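Local coordinates for N-acetylmuramoyl-L-alanine amidase (Mycobacteroides abscessus, PDB 7AGL), which probably uses a bound zinc ion to cleave the amide bond between N-acetylmuramic acid and the L-alanine of the peptide stem in mycobacterial peptidoglycan, at residues V28-G31 with T35-C38; P50-T55 with G78-L83; T140-L145 with G159-R164. All coordinates share one frame; numbering follows the deposited sequence.

Overall arrangement
Contact 1 and contact 3 are partly buried, whereas contact 2 lies at the surface. Contact 1 (28-31 with 35-38) is the pairing of a two-stranded hairpin and rests mainly on backbone hydrogen bonds. Contact 2 (50-55 with 78-83) uses side chains instead: one carboxylate from the loop after strand 72-75 takes two donors from the start of helix 51-68, whose first residue binds zinc. In contact 3 (140-145 with 159-164) one arginine of helix 132-147 meets a glycine carbonyl just before edge strand 161-164 and the leucine that begins that strand. No helix or strand is shared between the contacts; their centres lie 21 to 25 Å apart, and contacts 2 and 3 sit on opposite sides of the chain's centre.

Contact 1 of 3, residues V28-G31 with T35-C38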
loop_
_atom_site.group_PDB
_atom_site.type_symbol
_atom_site.label_atom_id
_atom_site.label_comp_id
_atom_site.label_asym_id
_atom_site.label_seq_id
_atom_site.Cartn_x
_atom_site.Cartn_y
_atom_site.Cartn_z
ATOM N N VAL A 28 3.164 -4.487 19.083
ATOM C CA VAL A 28 4.253 -5.158 18.376
ATOM C C VAL A 28 5.379 -4.153 18.160
ATOM O O VAL A 28 5.126 -2.942 18.078
ATOM C CB VAL A 28 3.776 -5.760 17.044
ATOM C CG1 VAL A 28 2.620 -6.741 17.282
ATOM C CG2 VAL A 28 3.397 -4.674 16.032
ATOM N N PRO A 29 6.625 -4.600 18.058
ATOM C CA PRO A 29 7.726 -3.652 17.841
ATOM C C PRO A 29 7.605 -2.972 16.481
ATOM O O PRO A 29 7.244 -3.602 15.483
ATOM C CB PRO A 29 8.979 -4.538 17.927
ATOM C CG PRO A 29 8.520 -5.793 18.675
ATOM C CD PRO A 29 7.101 -5.986 18.187
ATOM N N ASP A 30 7.899 -1.669 16.445
ATOM C CA ASP A 30 7.614 -0.876 15.251
ATOM C C ASP A 30 8.840 -0.605 14.375
ATOM O O ASP A 30 8.729 0.127 13.388
ATOM C CB ASP A 30 6.926 0.441 15.640
ATOM C CG ASP A 30 7.836 1.447 16.340
ATOM O OD1 ASP A 30 9.070 1.248 16.475
ATOM O OD2 ASP A 30 7.286 2.477 16.779
ATOM N N GLY A 31 9.998 -1.181 14.698
ATOM C CA GLY A 31 11.193 -0.978 13.905
ATOM C C GLY A 31 11.917 0.327 14.145
ATOM O O GLY A 31 12.955 0.574 13.509
ATOM N N THR A 35 6.573 0.690 20.001
ATOM C CA THR A 35 5.621 -0.362 19.672
ATOM C C THR A 35 4.376 0.284 19.086
ATOM O O THR A 35 4.094 1.458 19.336
ATOM C CB THR A 35 5.240 -1.226 20.899
ATOM O OG1 THR A 35 4.595 -0.417 21.892
ATOM C CG2 THR A 35 6.472 -1.873 21.518
ATOM N N LYS A 36 3.642 -0.497 18.291
ATOM C CA LYS A 36 2.383 -0.063 17.697
ATOM C C LYS A 36 1.398 -1.217 17.791
ATOM O O LYS A 36 1.798 -2.362 17.980
ATOM C CB LYS A 36 2.532 0.336 16.213
ATOM C CG LYS A 36 3.364 1.559 15.921
ATOM C CD LYS A 36 3.527 1.690 14.395
ATOM C CE LYS A 36 2.207 1.461 13.658
ATOM N NZ LYS A 36 2.375 1.234 12.174
ATOM N N SER A 37 0.103 -0.911 17.676
ATOM C CA SER A 37 -0.894 -1.981 17.665
ATOM C C SER A 37 -0.637 -2.967 16.529
ATOM O O SER A 37 -0.300 -2.568 15.406
ATOM C CB SER A 37 -2.302 -1.397 17.523
ATOM O OG SER A 37 -2.650 -0.651 18.676
ATOM N N CYS A 38 -0.868 -4.263 16.820
ATOM C CA CYS A 38 -0.759 -5.328 15.815
ATOM C C CYS A 38 -1.502 -4.987 14.524
ATOM O O CYS A 38 -0.983 -5.194 13.419
ATOM C CB CYS A 38 -1.298 -6.646 16.405
ATOM S SG CYS A 38 -1.975 -7.826 15.166
#
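Val28 and Lys36 face each other as the hydrogen-bonded pair of a short antiparallel beta hairpin, strands 27-29 and 35-37, separate from the central six-stranded sheet. Val28 N donates to Lys36 O over 2.8 Å in a nearly straight bond (171°), and Lys36 N returns one to Val28 O over 2.9 Å. The same Val28 O is also approached by the CA-H of Thr35, with CA 3.1 Å from the oxygen.

The more buried face is the one that carries the side chains of Val28 and Lys36. The valine torsion (chi1 -57°) sets CG1 opposite its own carbonyl carbon and lays it against Cys38, 4.0 Å from CB; the other branch, CG2, stands 3.4 Å from Lys36 O. Cys38 SG forms a disulfide with Cys86, and Ile87 of helix 87-96 touches both Val28 and Lys36, so this face is built onto that helix. Further along, the CB methylene of Asp30 meets Lys36 CG at 3.7 Å, the two side chains crossing at about a right angle. This is an aliphatic contact: OD2 of Asp30 and NZ of Lys36 are 6.8 Å apart, because the lysine chain bends at chi3 (45°) and leads away. Asp30 OD1 instead accepts the backbone N-H groups of Arg32 and Gly34 within the turn.

The looser side belongs to Pro29 and Thr35, a non-hydrogen-bonded pair whose exposed side chains diverge. The proline ring turns away from strand 35-37, and Thr35 OG1 bonds back to Gln27 OE1, leaving Thr35 CG2 4.3 Å from Pro29 CA.

Contact 2 of 3, residues P50-T55 with G78-L83. With ZN (zinc ion), chain B.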
loop_
_atom_site.group_PDB
_atom_site.type_symbol
_atom_site.label_atom_id
_atom_site.label_comp_id
_atom_site.label_asym_id
_atom_site.label_seq_id
_atom_site.Cartn_x
_atom_site.Cartn_y
_atom_site.Cartn_z
ATOM N N PRO A 50 -15.679 -1.071 2.877
ATOM C CA PRO A 50 -14.564 -1.013 3.821
ATOM C C PRO A 50 -13.234 -0.872 3.114
ATOM O O PRO A 50 -13.021 -1.400 2.018
ATOM C CB PRO A 50 -14.644 -2.365 4.551
ATOM C CG PRO A 50 -16.036 -2.865 4.290
ATOM C CD PRO A 50 -16.346 -2.389 2.906
ATOM N N GLU A 51 -12.322 -0.159 3.775
ATOM C CA GLU A 51 -10.958 -0.099 3.272
ATOM C C GLU A 51 -10.401 -1.489 3.005
ATOM O O GLU A 51 -9.771 -1.729 1.967
ATOM C CB GLU A 51 -10.057 0.636 4.265
ATOM C CG GLU A 51 -8.648 0.754 3.710
ATOM C CD GLU A 51 -7.688 1.416 4.663
ATOM O OE1 GLU A 51 -6.503 1.438 4.312
ATOM O OE2 GLU A 51 -8.105 1.944 5.714
ATOM N N HIS A 52 -10.615 -2.423 3.932
ATOM C CA HIS A 52 -10.002 -3.738 3.762
ATOM C C HIS A 52 -10.511 -4.452 2.513
ATOM O O HIS A 52 -9.768 -5.220 1.894
ATOM C CB HIS A 52 -10.215 -4.611 5.008
ATOM C CG HIS A 52 -11.648 -4.941 5.323
ATOM N ND1 HIS A 52 -12.315 -6.017 4.763
ATOM C CD2 HIS A 52 -12.506 -4.396 6.221
ATOM C CE1 HIS A 52 -13.527 -6.102 5.290
ATOM N NE2 HIS A 52 -13.673 -5.128 6.170
ATOM N N THR A 53 -11.756 -4.200 2.114
ATOM C CA THR A 53 -12.269 -4.819 0.890
ATOM C C THR A 53 -11.724 -4.120 -0.351
ATOM O O THR A 53 -11.366 -4.776 -1.339
ATOM C CB THR A 53 -13.791 -4.772 0.905
ATOM O OG1 THR A 53 -14.250 -5.441 2.091
ATOM C CG2 THR A 53 -14.361 -5.478 -0.318
ATOM N N PHE A 54 -11.622 -2.791 -0.302
ATOM C CA PHE A 54 -11.030 -2.066 -1.419
ATOM C C PHE A 54 -9.594 -2.515 -1.668
ATOM O O PHE A 54 -9.190 -2.738 -2.822
ATOM C CB PHE A 54 -11.063 -0.553 -1.153
ATOM C CG PHE A 54 -10.150 0.221 -2.072
ATOM C CD1 PHE A 54 -10.519 0.459 -3.408
ATOM C CD2 PHE A 54 -8.908 0.694 -1.618
ATOM C CE1 PHE A 54 -9.682 1.137 -4.260
ATOM C CE2 PHE A 54 -8.064 1.371 -2.478
ATOM C CZ PHE A 54 -8.448 1.612 -3.790
ATOM N N THR A 55 -8.794 -2.632 -0.602
ATOM C CA THR A 55 -7.384 -2.961 -0.805
ATOM C C THR A 55 -7.250 -4.402 -1.291
ATOM O O THR A 55 -6.451 -4.692 -2.188
ATOM C CB THR A 55 -6.560 -2.736 0.482
ATOM O OG1 THR A 55 -6.990 -3.645 1.513
ATOM C CG2 THR A 55 -6.686 -1.288 0.998
ATOM N N GLY A 78 -4.733 -13.906 2.661
ATOM C CA GLY A 78 -5.390 -14.847 1.777
ATOM C C GLY A 78 -6.899 -14.722 1.704
ATOM O O GLY A 78 -7.550 -15.520 1.021
ATOM N N ASP A 79 -7.476 -13.733 2.377
ATOM C CA ASP A 79 -8.923 -13.587 2.350
ATOM C C ASP A 79 -9.295 -12.173 2.760
ATOM O O ASP A 79 -8.463 -11.399 3.241
ATOM C CB ASP A 79 -9.610 -14.597 3.268
ATOM C CG ASP A 79 -9.317 -14.342 4.737
ATOM O OD1 ASP A 79 -9.810 -13.320 5.274
ATOM O OD2 ASP A 79 -8.591 -15.165 5.337
ATOM N N ASP A 80 -10.578 -11.867 2.601
ATOM C CA ASP A 80 -11.152 -10.614 3.073
ATOM C C ASP A 80 -12.304 -10.860 4.041
ATOM O O ASP A 80 -13.312 -10.136 4.031
ATOM C CB ASP A 80 -11.615 -9.755 1.902
ATOM C CG ASP A 80 -11.953 -8.339 2.323
ATOM O OD1 ASP A 80 -11.139 -7.759 3.075
ATOM O OD2 ASP A 80 -13.029 -7.835 1.914
ATOM N N ASN A 81 -12.183 -11.858 4.912
ATOM C CA ASN A 81 -13.245 -12.033 5.896
ATOM C C ASN A 81 -12.797 -12.611 7.232
ATOM O O ASN A 81 -13.657 -12.814 8.091
ATOM C CB ASN A 81 -14.383 -12.889 5.300
ATOM C CG ASN A 81 -13.971 -14.318 5.050
ATOM O OD1 ASN A 81 -14.072 -15.169 5.935
ATOM N ND2 ASN A 81 -13.532 -14.598 3.835
ATOM N N LYS A 82 -11.501 -12.856 7.462
ATOM C CA LYS A 82 -11.006 -13.381 8.732
ATOM C C LYS A 82 -9.843 -12.528 9.223
ATOM O O LYS A 82 -9.303 -11.680 8.496
ATOM C CB LYS A 82 -10.530 -14.831 8.605
ATOM C CG LYS A 82 -11.633 -15.847 8.305
ATOM C CD LYS A 82 -12.696 -15.873 9.388
ATOM C CE LYS A 82 -13.782 -16.885 9.022
ATOM N NZ LYS A 82 -14.823 -17.024 10.067
ATOM N N LEU A 83 -9.450 -12.777 10.478
ATOM C CA LEU A 83 -8.237 -12.163 11.015
ATOM C C LEU A 83 -7.067 -12.419 10.067
ATOM O O LEU A 83 -6.902 -13.533 9.559
ATOM C CB LEU A 83 -7.942 -12.745 12.404
ATOM C CG LEU A 83 -6.923 -12.006 13.278
ATOM C CD1 LEU A 83 -7.530 -10.729 13.843
ATOM C CD2 LEU A 83 -6.466 -12.918 14.404
HETATM ZN ZN ZN B . -5.032 1.748 5.807
HETATM O O HOH W 1 -3.950 2.472 7.634
HETATM O O HOH W 2 -5.136 3.872 5.363
#
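A His-carboxylate hydrogen bond, joined by one from a threonine, ties His52 and Thr53 in the first turn of helix 51-68 to Asp80 in the loop that follows strand 72-75. The hydrogen bonds divide the two carboxylate oxygens. His52 ND1 donates to Asp80 OD1 at 2.7 Å, almost straight (171°); the oxygen lies in the ring plane, although ring and carboxylate are turned 52° against each other. Thr53 OG1 donates to Asp80 OD2, also at 2.7 Å, on the syn lone pair. Two donors thus fix the rotation of the carboxylate, which reaches the helix because CG stands opposite the aspartate's backbone N (chi1 -168°).

Charge pairing adds a third partner: Arg77 forms a salt bridge with Asp80 OD1 and also donates to His52 O, which probably eases the approach of those two acceptors, 3.1 Å apart.

Within the loop, Asp79 OD1 accepts Asn81 N, an Asx turn, and also Lys82 N, which completes an Asx motif; both bonds are 2.8 Å and come from the same face of the carboxylate.

Metal coordination comes from the residue before His52. The extended side chain of Glu51 reaches a zinc ion also bound by His16, His106 and two waters; OE2 accepts Thr43 N, while OE1 binds the metal at 2.1 Å.

Contact 3 of 3, residues T140-L145 with G159-R164; sequences TMRDSL and GGLYGR
Gly159 O accepts a hydrogen bond from Arg142 NH1 at 3.0 Å, nearly straight (165°); CG and CD of the same arginine pass 3.3 Å from this oxygen. The acceptor sits in the plane of the guanidinium, at its edge, but NH1 comes from above the carbonyl plane, 40° out of it. The chain wraps round the oxygen because CG starts opposite the arginine's backbone N (chi1 -178°) and the bends at chi2 and chi3 then fold the head back. Over one face of the guanidinium lies a methyl of Leu161, its CD1 3.5 Å from NH1; the other methyl, CD2, rests 4.0 Å from Arg142 CB. The leucine therefore packs across both ends of the arginine side chain, the two crossing at about a right angle. This joins the helix and the second strand of a beta-alpha-beta unit, in which helix 132-147 connects parallel neighbours 118-122 and 161-164 at one edge of the central sheet. Val119 of the first strand touches Leu161 and also Met141 and Leu145 of the helix. On the helix itself, Arg142 NE makes a salt bridge with the next residue, meeting Asp143 OD1 at 2.9 Å from above the carboxylate plane.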
loop_
_atom_site.group_PDB
_atom_site.type_symbol
_atom_site.label_atom_id
_atom_site.label_comp_id
_atom_site.label_asym_id
_atom_site.label_seq_id
_atom_site.Cartn_x
_atom_site.Cartn_y
_atom_site.Cartn_z
ATOM N N THR A 140 9.229 7.299 -8.379
ATOM C CA THR A 140 8.807 6.644 -9.615
ATOM C C THR A 140 7.330 6.277 -9.568
ATOM O O THR A 140 6.586 6.519 -10.532
ATOM C CB THR A 140 9.662 5.402 -9.848
ATOM O OG1 THR A 140 11.013 5.813 -10.135
ATOM C CG2 THR A 140 9.113 4.592 -11.022
ATOM N N MET A 141 6.892 5.710 -8.441
ATOM C CA MET A 141 5.479 5.396 -8.238
ATOM C C MET A 141 4.613 6.649 -8.312
ATOM O O MET A 141 3.589 6.672 -9.004
ATOM C CB MET A 141 5.301 4.699 -6.885
ATOM C CG MET A 141 3.875 4.284 -6.590
ATOM S SD MET A 141 3.161 3.122 -7.782
ATOM C CE MET A 141 4.031 1.594 -7.454
ATOM N N ARG A 142 5.013 7.708 -7.606
ATOM C CA ARG A 142 4.272 8.963 -7.681
ATOM C C ARG A 142 4.170 9.455 -9.125
ATOM O O ARG A 142 3.090 9.847 -9.590
ATOM C CB ARG A 142 4.945 10.009 -6.787
ATOM C CG ARG A 142 4.250 11.379 -6.726
ATOM C CD ARG A 142 4.652 12.330 -7.856
ATOM N NE ARG A 142 6.105 12.430 -8.004
ATOM C CZ ARG A 142 6.880 13.207 -7.256
ATOM N NH1 ARG A 142 6.346 13.958 -6.304
ATOM N NH2 ARG A 142 8.192 13.223 -7.449
ATOM N N ASP A 143 5.295 9.450 -9.849
ATOM C CA ASP A 143 5.292 9.897 -11.243
ATOM C C ASP A 143 4.351 9.066 -12.108
ATOM O O ASP A 143 3.629 9.610 -12.950
ATOM C CB ASP A 143 6.704 9.827 -11.817
ATOM C CG ASP A 143 7.616 10.897 -11.267
ATOM O OD1 ASP A 143 7.121 11.834 -10.613
ATOM O OD2 ASP A 143 8.844 10.792 -11.489
ATOM N N SER A 144 4.372 7.743 -11.936
ATOM C CA SER A 144 3.545 6.860 -12.754
ATOM C C SER A 144 2.063 7.025 -12.432
ATOM O O SER A 144 1.219 7.010 -13.340
ATOM C CB SER A 144 3.967 5.400 -12.544
ATOM O OG SER A 144 5.256 5.130 -13.086
ATOM N N LEU A 145 1.726 7.165 -11.144
ATOM C CA LEU A 145 0.327 7.372 -10.768
ATOM C C LEU A 145 -0.203 8.672 -11.354
ATOM O O LEU A 145 -1.312 8.711 -11.905
ATOM C CB LEU A 145 0.176 7.374 -9.243
ATOM C CG LEU A 145 0.480 6.054 -8.530
ATOM C CD1 LEU A 145 0.392 6.200 -7.005
ATOM C CD2 LEU A 145 -0.457 4.940 -8.998
ATOM N N GLY A 159 3.065 16.912 -3.095
ATOM C CA GLY A 159 3.058 16.438 -4.471
ATOM C C GLY A 159 2.870 14.940 -4.603
ATOM O O GLY A 159 3.420 14.330 -5.529
ATOM N N GLY A 160 2.086 14.331 -3.719
ATOM C CA GLY A 160 1.864 12.902 -3.785
ATOM C C GLY A 160 2.912 12.050 -3.114
ATOM O O GLY A 160 2.873 10.814 -3.268
ATOM N N LEU A 161 3.833 12.660 -2.356
ATOM C CA LEU A 161 4.864 11.944 -1.610
ATOM C C LEU A 161 4.735 12.240 -0.123
ATOM O O LEU A 161 4.464 13.377 0.268
ATOM C CB LEU A 161 6.273 12.363 -2.071
ATOM C CG LEU A 161 6.759 11.787 -3.394
ATOM C CD1 LEU A 161 8.134 12.375 -3.775
ATOM C CD2 LEU A 161 6.832 10.280 -3.301
ATOM N N TYR A 162 5.016 11.250 0.718
ATOM C CA TYR A 162 4.952 11.482 2.160
ATOM C C TYR A 162 6.008 10.616 2.828
ATOM O O TYR A 162 5.839 9.399 2.908
ATOM C CB TYR A 162 3.559 11.164 2.684
ATOM C CG TYR A 162 3.236 11.704 4.060
ATOM C CD1 TYR A 162 4.012 12.691 4.656
ATOM C CD2 TYR A 162 2.147 11.225 4.762
ATOM C CE1 TYR A 162 3.698 13.179 5.924
ATOM C CE2 TYR A 162 1.833 11.697 6.025
ATOM C CZ TYR A 162 2.602 12.673 6.596
ATOM O OH TYR A 162 2.263 13.131 7.846
ATOM N N GLY A 163 7.093 11.233 3.289
ATOM C CA GLY A 163 8.108 10.518 4.046
ATOM C C GLY A 163 7.731 10.507 5.511
ATOM O O GLY A 163 7.324 11.532 6.065
ATOM N N ARG A 164 7.861 9.345 6.142
ATOM C CA ARG A 164 7.399 9.278 7.518
ATOM C C ARG A 164 8.108 8.159 8.259
ATOM O O ARG A 164 8.660 7.236 7.657
ATOM C CB ARG A 164 5.894 9.079 7.569
ATOM C CG ARG A 164 5.457 7.822 6.855
ATOM C CD ARG A 164 4.008 7.975 6.496
ATOM N NE ARG A 164 3.181 7.992 7.701
ATOM C CZ ARG A 164 1.855 8.053 7.666
ATOM N NH1 ARG A 164 1.246 8.118 6.493
ATOM N NH2 ARG A 164 1.143 8.040 8.787
#